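Local coordinates for dihydroorotase (Saccharomyces cerevisiae S288C, PDB 6L0A), which catalyses the reversible cyclisation of N-carbamoyl-L-aspartate to dihydroorotate, the third step of de novo pyrimidine biosynthesis, as a zinc-dependent enzyme, at residues Leu327-Gln332 against Lys354-Val359; Ala245-Lys250 against Gln294-Asn299; Lys29-Gly34 against Val359-Arg364. All coordinates share one frame; numbering follows the deposited sequence.

Contact 1: Leu327-Gln332 against Lys354-Val359; sequences LFKKEQ and KLSWSV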
loop_
_atom_site.group_PDB
_atom_site.type_symbol
_atom_site.label_atom_id
_atom_site.label_comp_id
_atom_site.label_asym_id
_atom_site.label_seq_id
_atom_site.Cartn_x
_atom_site.Cartn_y
_atom_site.Cartn_z
ATOM N N LEU C 327 -6.443 32.483 11.091
ATOM C CA LEU C 327 -5.711 31.399 11.729
ATOM C C LEU C 327 -5.129 31.910 13.042
ATOM O O LEU C 327 -4.441 32.934 13.056
ATOM C CB LEU C 327 -4.602 30.900 10.810
ATOM C CG LEU C 327 -3.989 29.538 11.113
ATOM C CD1 LEU C 327 -4.849 28.426 10.531
ATOM C CD2 LEU C 327 -2.591 29.501 10.544
ATOM N N PHE C 328 -5.403 31.211 14.142
ATOM C CA PHE C 328 -4.855 31.631 15.428
ATOM C C PHE C 328 -4.239 30.451 16.167
ATOM O O PHE C 328 -4.745 29.326 16.099
ATOM C CB PHE C 328 -5.913 32.337 16.301
ATOM C CG PHE C 328 -7.086 31.478 16.687
ATOM C CD1 PHE C 328 -8.075 31.170 15.769
ATOM C CD2 PHE C 328 -7.222 31.019 17.985
ATOM C CE1 PHE C 328 -9.165 30.395 16.132
ATOM C CE2 PHE C 328 -8.308 30.243 18.348
ATOM C CZ PHE C 328 -9.279 29.935 17.423
ATOM N N LYS C 329 -3.143 30.735 16.881
ATOM C CA LYS C 329 -2.226 29.727 17.420
ATOM C C LYS C 329 -2.777 29.145 18.724
ATOM O O LYS C 329 -2.239 29.337 19.818
ATOM C CB LYS C 329 -0.845 30.345 17.612
ATOM C CG LYS C 329 0.274 29.399 18.060
ATOM C CD LYS C 329 0.730 28.469 16.952
ATOM C CE LYS C 329 1.988 27.695 17.358
ATOM N NZ LYS C 329 3.241 28.468 17.143
ATOM N N LYS C 330 -3.887 28.421 18.593
ATOM C CA LYS C 330 -4.482 27.667 19.691
ATOM C C LYS C 330 -4.363 26.183 19.359
ATOM O O LYS C 330 -5.010 25.693 18.426
ATOM C CB LYS C 330 -5.939 28.060 19.919
ATOM C CG LYS C 330 -6.717 27.070 20.784
ATOM C CD LYS C 330 -6.523 27.328 22.275
ATOM C CE LYS C 330 -6.912 26.109 23.114
ATOM N NZ LYS C 330 -5.721 25.329 23.569
ATOM N N GLU C 331 -3.528 25.481 20.118
ATOM C CA GLU C 331 -3.341 24.048 19.929
ATOM C C GLU C 331 -4.659 23.299 20.120
ATOM O O GLU C 331 -5.477 23.658 20.971
ATOM C CB GLU C 331 -2.279 23.557 20.915
ATOM C CG GLU C 331 -1.938 22.089 20.864
ATOM C CD GLU C 331 -0.964 21.710 21.965
ATOM O OE1 GLU C 331 0.257 21.863 21.749
ATOM O OE2 GLU C 331 -1.421 21.281 23.050
ATOM N N GLN C 332 -4.878 22.264 19.303
ATOM C CA GLN C 332 -6.099 21.472 19.387
ATOM C C GLN C 332 -5.799 20.028 19.013
ATOM O O GLN C 332 -4.760 19.720 18.421
ATOM C CB GLN C 332 -7.201 22.025 18.480
ATOM C CG GLN C 332 -6.823 22.032 17.005
ATOM C CD GLN C 332 -7.951 22.515 16.116
ATOM O OE1 GLN C 332 -9.102 22.101 16.269
ATOM N NE2 GLN C 332 -7.624 23.407 15.180
ATOM N N LYS C 354 -2.118 16.222 17.425
ATOM C CA LYS C 354 -2.124 17.632 17.792
ATOM C C LYS C 354 -1.921 18.507 16.565
ATOM O O LYS C 354 -1.153 18.160 15.663
ATOM C CB LYS C 354 -1.010 17.934 18.798
ATOM C CG LYS C 354 -1.354 17.697 20.248
ATOM C CD LYS C 354 -0.179 18.097 21.131
ATOM C CE LYS C 354 0.213 16.972 22.074
ATOM N NZ LYS C 354 0.905 15.862 21.358
ATOM N N LEU C 355 -2.601 19.654 16.551
ATOM C CA LEU C 355 -2.393 20.706 15.563
ATOM C C LEU C 355 -2.088 22.002 16.301
ATOM O O LEU C 355 -2.763 22.329 17.280
ATOM C CB LEU C 355 -3.623 20.877 14.663
ATOM C CG LEU C 355 -3.941 19.732 13.695
ATOM C CD1 LEU C 355 -5.187 20.047 12.896
ATOM C CD2 LEU C 355 -2.763 19.507 12.775
ATOM N N SER C 356 -1.072 22.732 15.837
ATOM C CA SER C 356 -0.639 23.942 16.532
ATOM C C SER C 356 -1.583 25.123 16.327
ATOM O O SER C 356 -1.539 26.078 17.114
ATOM C CB SER C 356 0.769 24.341 16.071
ATOM O OG SER C 356 1.764 23.506 16.644
ATOM N N TRP C 357 -2.431 25.085 15.301
ATOM C CA TRP C 357 -3.264 26.219 14.929
ATOM C C TRP C 357 -4.740 25.845 14.914
ATOM O O TRP C 357 -5.112 24.679 14.769
ATOM C CB TRP C 357 -2.878 26.754 13.554
ATOM C CG TRP C 357 -1.486 27.228 13.474
ATOM C CD1 TRP C 357 -0.380 26.476 13.234
ATOM C CD2 TRP C 357 -1.037 28.575 13.628
ATOM N NE1 TRP C 357 0.737 27.271 13.223
ATOM C CE2 TRP C 357 0.360 28.566 13.464
ATOM C CE3 TRP C 357 -1.681 29.789 13.890
ATOM C CZ2 TRP C 357 1.129 29.727 13.558
ATOM C CZ3 TRP C 357 -0.917 30.940 13.979
ATOM C CH2 TRP C 357 0.471 30.902 13.810
ATOM N N SER C 358 -5.577 26.869 15.058
ATOM C CA SER C 358 -7.023 26.761 14.940
ATOM C C SER C 358 -7.486 27.833 13.960
ATOM O O SER C 358 -6.714 28.713 13.574
ATOM C CB SER C 358 -7.717 26.922 16.302
ATOM O OG SER C 358 -7.109 26.094 17.285
ATOM N N VAL C 359 -8.748 27.766 13.547
ATOM C CA VAL C 359 -9.267 28.712 12.561
ATOM C C VAL C 359 -10.632 29.214 13.013
ATOM O O VAL C 359 -11.447 28.453 13.545
ATOM C CB VAL C 359 -9.334 28.094 11.140
ATOM C CG1 VAL C 359 -10.358 26.973 11.069
ATOM C CG2 VAL C 359 -9.635 29.172 10.092
HETATM O O HOH W 1 -9.845 24.929 13.868
#
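The indole of W357 lies between two aliphatic groups from segment 327-332. Over one face, K329 CD sits almost centrally above the six-membered ring, 3.6 Å from its centroid, a CH-pi contact; on the other side of the indole plane and set toward its rim, L327 CD2 comes within 3.5 Å of W357 CE3. K329 reaches its place because CG stands anti to the backbone N (chi1 -175°) and the chain then bends at chi2, which folds CD back over the indole. A second CH-pi contact involves F328, whose ring has S358 CB over one face, offset toward the rim, 3.6 Å from F328 CZ. Q332 adds a polar link: its NE2 gives a nearly straight bond of 2.8 Å to W357 O, in the carbonyl plane on a lone pair, with the acceptor also in the amide plane of Q332. NE2 donates to a water as well, and that water accepts from V359 N. All this rides on an antiparallel pairing in the small sheet that joins the two chain ends beside the amidohydrolase barrel. F328 and S358 form a hydrogen-bonded pair, with S358 N to F328 O at 2.8 Å; Q332 and L355 form another, with L355 N to Q332 O at 2.9 Å. Between the two pairs lie three residues in segment 327-332 and two in segment 354-359, so the register shifts by one between two short ladders. The extra residue falls in the loop that begins with an inverse gamma turn centred on K329, where K330 N turns back to F328 O. That oxygen thus takes two N-H donors. Further out, helix 283-293 packs against L327, and its E292 forms a salt bridge with K329 NZ while accepting a weak hydrogen bond from W357 NE1. The guanidinium of R360 meets the F328 ring in a cation-pi contact.

Contact 2: Ala245-Lys250 against Gln294-Asn299; sequences AAVSGK and QNALEN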
loop_
_atom_site.group_PDB
_atom_site.type_symbol
_atom_site.label_atom_id
_atom_site.label_comp_id
_atom_site.label_asym_id
_atom_site.label_seq_id
_atom_site.Cartn_x
_atom_site.Cartn_y
_atom_site.Cartn_z
ATOM N N ALA C 245 7.379 22.332 -3.018
ATOM C CA ALA C 245 6.507 23.037 -3.953
ATOM C C ALA C 245 5.428 23.814 -3.212
ATOM O O ALA C 245 5.134 24.966 -3.560
ATOM C CB ALA C 245 5.880 22.047 -4.944
ATOM N N ALA C 246 4.843 23.217 -2.170
ATOM C CA ALA C 246 3.705 23.847 -1.505
ATOM C C ALA C 246 4.103 25.147 -0.820
ATOM O O ALA C 246 3.307 26.094 -0.756
ATOM C CB ALA C 246 3.086 22.896 -0.489
ATOM N N VAL C 247 5.318 25.206 -0.278
ATOM C CA VAL C 247 5.786 26.413 0.393
ATOM C C VAL C 247 6.640 27.281 -0.526
ATOM O O VAL C 247 7.284 28.223 -0.058
ATOM C CB VAL C 247 6.542 26.064 1.687
ATOM C CG1 VAL C 247 5.624 25.321 2.648
ATOM C CG2 VAL C 247 7.778 25.239 1.373
ATOM N N SER C 248 6.637 27.003 -1.832
ATOM C CA SER C 248 7.549 27.672 -2.751
ATOM C C SER C 248 7.180 29.131 -2.996
ATOM O O SER C 248 8.034 29.900 -3.453
ATOM C CB SER C 248 7.595 26.926 -4.089
ATOM O OG SER C 248 6.397 27.098 -4.835
ATOM N N GLY C 249 5.941 29.529 -2.705
ATOM C CA GLY C 249 5.454 30.826 -3.135
ATOM C C GLY C 249 5.239 30.955 -4.623
ATOM O O GLY C 249 5.044 32.073 -5.113
ATOM N N LYS C 250 5.282 29.840 -5.372
ATOM C CA LYS C 250 5.058 29.877 -6.807
ATOM C C LYS C 250 3.557 29.868 -7.095
ATOM O O LYS C 250 2.811 29.116 -6.466
ATOM C CB LYS C 250 5.716 28.675 -7.482
ATOM C CG LYS C 250 7.198 28.845 -7.802
ATOM C CD LYS C 250 7.474 30.144 -8.549
ATOM C CE LYS C 250 8.303 31.101 -7.709
ATOM N NZ LYS C 250 8.294 32.494 -8.262
ATOM N N GLN C 294 7.865 24.178 8.203
ATOM C CA GLN C 294 8.792 24.569 7.152
ATOM C C GLN C 294 9.294 25.997 7.297
ATOM O O GLN C 294 10.079 26.447 6.453
ATOM C CB GLN C 294 8.146 24.408 5.770
ATOM C CG GLN C 294 7.789 22.970 5.429
ATOM C CD GLN C 294 8.952 22.026 5.617
ATOM O OE1 GLN C 294 10.008 22.195 5.004
ATOM N NE2 GLN C 294 8.769 21.021 6.463
ATOM N N ASN C 295 8.860 26.715 8.329
ATOM C CA ASN C 295 9.272 28.102 8.536
ATOM C C ASN C 295 8.927 28.954 7.326
ATOM O O ASN C 295 9.729 29.751 6.836
ATOM C CB ASN C 295 10.756 28.184 8.873
ATOM C CG ASN C 295 11.071 27.445 10.111
ATOM O OD1 ASN C 295 12.089 26.759 10.213
ATOM N ND2 ASN C 295 10.174 27.536 11.085
ATOM N N ALA C 296 7.703 28.775 6.845
ATOM C CA ALA C 296 7.269 29.475 5.647
ATOM C C ALA C 296 5.849 30.012 5.795
ATOM O O ALA C 296 5.124 30.129 4.801
ATOM C CB ALA C 296 7.369 28.561 4.426
ATOM N N LEU C 297 5.442 30.362 7.016
ATOM C CA LEU C 297 4.078 30.831 7.233
ATOM C C LEU C 297 3.753 32.082 6.421
ATOM O O LEU C 297 2.581 32.321 6.113
ATOM C CB LEU C 297 3.841 31.092 8.719
ATOM C CG LEU C 297 3.647 29.852 9.592
ATOM C CD1 LEU C 297 3.738 30.218 11.072
ATOM C CD2 LEU C 297 2.314 29.179 9.286
ATOM N N GLU C 298 4.761 32.870 6.044
ATOM C CA GLU C 298 4.513 34.030 5.196
ATOM C C GLU C 298 3.990 33.637 3.819
ATOM O O GLU C 298 3.400 34.477 3.134
ATOM C CB GLU C 298 5.788 34.868 5.054
ATOM C CG GLU C 298 6.758 34.384 3.979
ATOM C CD GLU C 298 7.826 33.445 4.527
ATOM O OE1 GLU C 298 7.605 32.848 5.608
ATOM O OE2 GLU C 298 8.886 33.303 3.877
ATOM N N ASN C 299 4.195 32.388 3.393
ATOM C CA ASN C 299 3.717 31.932 2.093
ATOM C C ASN C 299 2.368 31.228 2.173
ATOM O O ASN C 299 1.853 30.784 1.139
ATOM C CB ASN C 299 4.758 31.011 1.436
ATOM C CG ASN C 299 5.883 31.793 0.766
ATOM O OD1 ASN C 299 5.829 33.022 0.690
ATOM N ND2 ASN C 299 6.908 31.085 0.283
#
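V247, the first residue to leave helical geometry after helix 236-246, supplies most of what segment 245-250 brings to this surface contact. Its CB rests 3.8 Å from the CB of A296, and its CG1, anti to the carbonyl carbon (chi1 -61°), lies 4.1 Å from the CB of Q294, the two side chains crossing at about a right angle. The carbonyl of V247 provides the one polar link: N299 ND2 donates to V247 O over 2.9 Å. The acceptor lies close to the amide plane of N299, yet the donor stands above the carbonyl plane, 43° out of it. The pairing sets one helix end against another, since N295 closes helix 283-293 with a Schellman motif of positive phi, and a short 3-10 turn at L297-N299 then brings the N299 amide round. F291 of that helix touches both V247 and N299. Next in sequence, S248 points its CB away from segment 294-299: S248 OG accepts from K250 N at 3.0 Å, an ST turn, and donates to A245 O at 2.8 Å. G249 follows with positive phi (70°), and a CB built on it would lie only 3.1 Å from N299 ND2.

Contact 3: Lys29-Gly34 against Val359-Arg364; sequences KIRDGG and VRWEPR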
loop_
_atom_site.group_PDB
_atom_site.type_symbol
_atom_site.label_atom_id
_atom_site.label_comp_id
_atom_site.label_asym_id
_atom_site.label_seq_id
_atom_site.Cartn_x
_atom_site.Cartn_y
_atom_site.Cartn_z
ATOM N N LYS C 29 -18.797 21.477 7.133
ATOM C CA LYS C 29 -17.409 21.393 7.569
ATOM C C LYS C 29 -16.446 22.140 6.656
ATOM O O LYS C 29 -15.294 22.357 7.049
ATOM C CB LYS C 29 -16.973 19.925 7.676
ATOM C CG LYS C 29 -17.943 19.052 8.461
ATOM C CD LYS C 29 -17.924 19.455 9.933
ATOM C CE LYS C 29 -18.684 18.453 10.791
ATOM N NZ LYS C 29 -20.136 18.490 10.480
ATOM N N ILE C 30 -16.868 22.515 5.443
ATOM C CA ILE C 30 -16.023 23.368 4.616
ATOM C C ILE C 30 -15.689 24.645 5.374
ATOM O O ILE C 30 -14.517 24.978 5.587
ATOM C CB ILE C 30 -16.704 23.658 3.266
ATOM C CG1 ILE C 30 -16.973 22.342 2.512
ATOM C CG2 ILE C 30 -15.848 24.602 2.438
ATOM C CD1 ILE C 30 -17.915 22.465 1.304
ATOM N N ARG C 31 -16.722 25.344 5.853
ATOM C CA ARG C 31 -16.494 26.547 6.651
ATOM C C ARG C 31 -15.755 26.233 7.947
ATOM O O ARG C 31 -14.821 26.952 8.320
ATOM C CB ARG C 31 -17.821 27.246 6.952
ATOM C CG ARG C 31 -17.620 28.693 7.436
ATOM C CD ARG C 31 -18.934 29.428 7.583
ATOM N NE ARG C 31 -18.843 30.493 8.579
ATOM C CZ ARG C 31 -18.584 31.769 8.306
ATOM N NH1 ARG C 31 -18.395 32.175 7.057
ATOM N NH2 ARG C 31 -18.531 32.649 9.292
ATOM N N ASP C 32 -16.139 25.153 8.636
ATOM C CA ASP C 32 -15.532 24.847 9.931
ATOM C C ASP C 32 -14.034 24.618 9.806
ATOM O O ASP C 32 -13.264 24.991 10.700
ATOM C CB ASP C 32 -16.210 23.628 10.559
ATOM C CG ASP C 32 -17.660 23.887 10.916
ATOM O OD1 ASP C 32 -18.103 25.051 10.829
ATOM O OD2 ASP C 32 -18.359 22.924 11.279
ATOM N N GLY C 33 -13.597 24.001 8.702
ATOM C CA GLY C 33 -12.192 23.816 8.421
ATOM C C GLY C 33 -11.448 25.029 7.915
ATOM O O GLY C 33 -10.243 24.944 7.665
ATOM N N GLY C 34 -12.122 26.163 7.755
ATOM C CA GLY C 34 -11.454 27.397 7.411
ATOM C C GLY C 34 -11.504 27.787 5.951
ATOM O O GLY C 34 -10.688 28.609 5.529
ATOM N N VAL C 359 -8.748 27.766 13.547
ATOM C CA VAL C 359 -9.267 28.712 12.561
ATOM C C VAL C 359 -10.632 29.214 13.013
ATOM O O VAL C 359 -11.447 28.453 13.545
ATOM C CB VAL C 359 -9.334 28.094 11.140
ATOM C CG1 VAL C 359 -10.358 26.973 11.069
ATOM C CG2 VAL C 359 -9.635 29.172 10.092
ATOM N N ARG C 360 -10.860 30.513 12.822
ATOM C CA ARG C 360 -12.136 31.163 13.081
ATOM C C ARG C 360 -12.389 32.171 11.965
ATOM O O ARG C 360 -11.528 32.409 11.111
ATOM C CB ARG C 360 -12.147 31.849 14.453
ATOM C CG ARG C 360 -11.210 33.044 14.542
ATOM C CD ARG C 360 -11.507 33.902 15.773
ATOM N NE ARG C 360 -10.915 35.232 15.653
ATOM C CZ ARG C 360 -9.710 35.552 16.111
ATOM N NH1 ARG C 360 -8.974 34.638 16.727
ATOM N NH2 ARG C 360 -9.237 36.783 15.955
ATOM N N TRP C 361 -13.570 32.789 11.993
ATOM C CA TRP C 361 -14.027 33.680 10.933
ATOM C C TRP C 361 -14.272 35.083 11.471
ATOM O O TRP C 361 -14.820 35.252 12.566
ATOM C CB TRP C 361 -15.311 33.152 10.302
ATOM C CG TRP C 361 -15.085 31.888 9.555
ATOM C CD1 TRP C 361 -15.247 30.622 10.024
ATOM C CD2 TRP C 361 -14.630 31.766 8.206
ATOM N NE1 TRP C 361 -14.920 29.710 9.049
ATOM C CE2 TRP C 361 -14.537 30.387 7.921
ATOM C CE3 TRP C 361 -14.292 32.689 7.211
ATOM C CZ2 TRP C 361 -14.132 29.909 6.676
ATOM C CZ3 TRP C 361 -13.879 32.214 5.978
ATOM C CH2 TRP C 361 -13.800 30.835 5.723
ATOM N N GLU C 362 -13.884 36.089 10.686
ATOM C CA GLU C 362 -14.158 37.466 11.061
ATOM C C GLU C 362 -14.828 38.224 9.924
ATOM O O GLU C 362 -14.436 38.086 8.758
ATOM C CB GLU C 362 -12.871 38.183 11.471
ATOM C CG GLU C 362 -12.532 37.974 12.928
ATOM C CD GLU C 362 -11.641 39.067 13.465
ATOM O OE1 GLU C 362 -11.820 40.229 13.042
ATOM O OE2 GLU C 362 -10.763 38.762 14.299
ATOM N N PRO C 363 -15.830 39.042 10.236
ATOM C CA PRO C 363 -16.519 39.802 9.192
ATOM C C PRO C 363 -15.621 40.848 8.552
ATOM O O PRO C 363 -14.637 41.317 9.133
ATOM C CB PRO C 363 -17.682 40.468 9.940
ATOM C CG PRO C 363 -17.258 40.496 11.364
ATOM C CD PRO C 363 -16.422 39.259 11.568
ATOM N N ARG C 364 -15.980 41.204 7.320
ATOM C CA ARG C 364 -15.456 42.409 6.692
ATOM C C ARG C 364 -16.312 43.572 7.175
ATOM O O ARG C 364 -17.519 43.621 6.911
ATOM C CB ARG C 364 -15.475 42.284 5.172
ATOM C CG ARG C 364 -15.184 43.581 4.441
ATOM C CD ARG C 364 -15.509 43.485 2.955
ATOM N NE ARG C 364 -14.869 42.335 2.323
ATOM C CZ ARG C 364 -14.791 42.153 1.007
ATOM N NH1 ARG C 364 -15.310 43.058 0.182
ATOM N NH2 ARG C 364 -14.193 41.069 0.511
HETATM O O HOH W 2 -13.558 26.610 12.720
#
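R31 lays its guanidinium flat on the indole of W361, a cation-pi stack in which the last turn of helix 20-32, closed by a Schellman motif at G34, meets strand 354-362, the last of the chain and an inner strand of the antiparallel sheet. The two planes are 16° apart, and R31 CZ lies 3.9 Å from the centroid of the W361 five-membered ring. The arginine chain runs extended from CG to NE over the same face, with R31 CG 3.3 Å from W361 NE1. D323 forms a salt bridge with R31 NH2, and so holds the cation from outside the stack. The indole of W361 also uses its edge: W361 NE1 donates to R31 O at 2.9 Å, the acceptor in the ring plane but the donor 45° out of the carbonyl plane. G34 N reaches the same oxygen from the opposite face, so the helix-end carbonyl is gripped by two donors. A leucine in place of W361 would probably leave the guanidinium without its aromatic floor and R31 O with one donor fewer. Beside the stack, V359 CG2 lies 3.7 Å from G34 CA, leaving no space for a CB on G34, whose positive phi also suits glycine. A water donates both to D32 O, at 2.6 Å, and to V359 O, at 2.9 Å.

In the fold
Contacts 1 and 3 share V359 and strand 354-362. Their centres are 13 Å apart, and they touch where F328 CG approaches R360 NH1 at 3.7 Å. Contact 2 joins the C-terminal end of helix 236-246 to the turn after helix 283-293, its centre 18 Å from that of contact 1, yet L297 CD1 reaches W357 CZ2 at 3.6 Å. Contacts 2 and 3 do not touch: about 12 Å separates their nearest atoms. In sequence, contact 3 closes a loop of more than 300 residues that holds the other two in series, and so sets helix 20-32, near the start of the chain, against its last strand. All three lie away from the zinc ions and the bound malate.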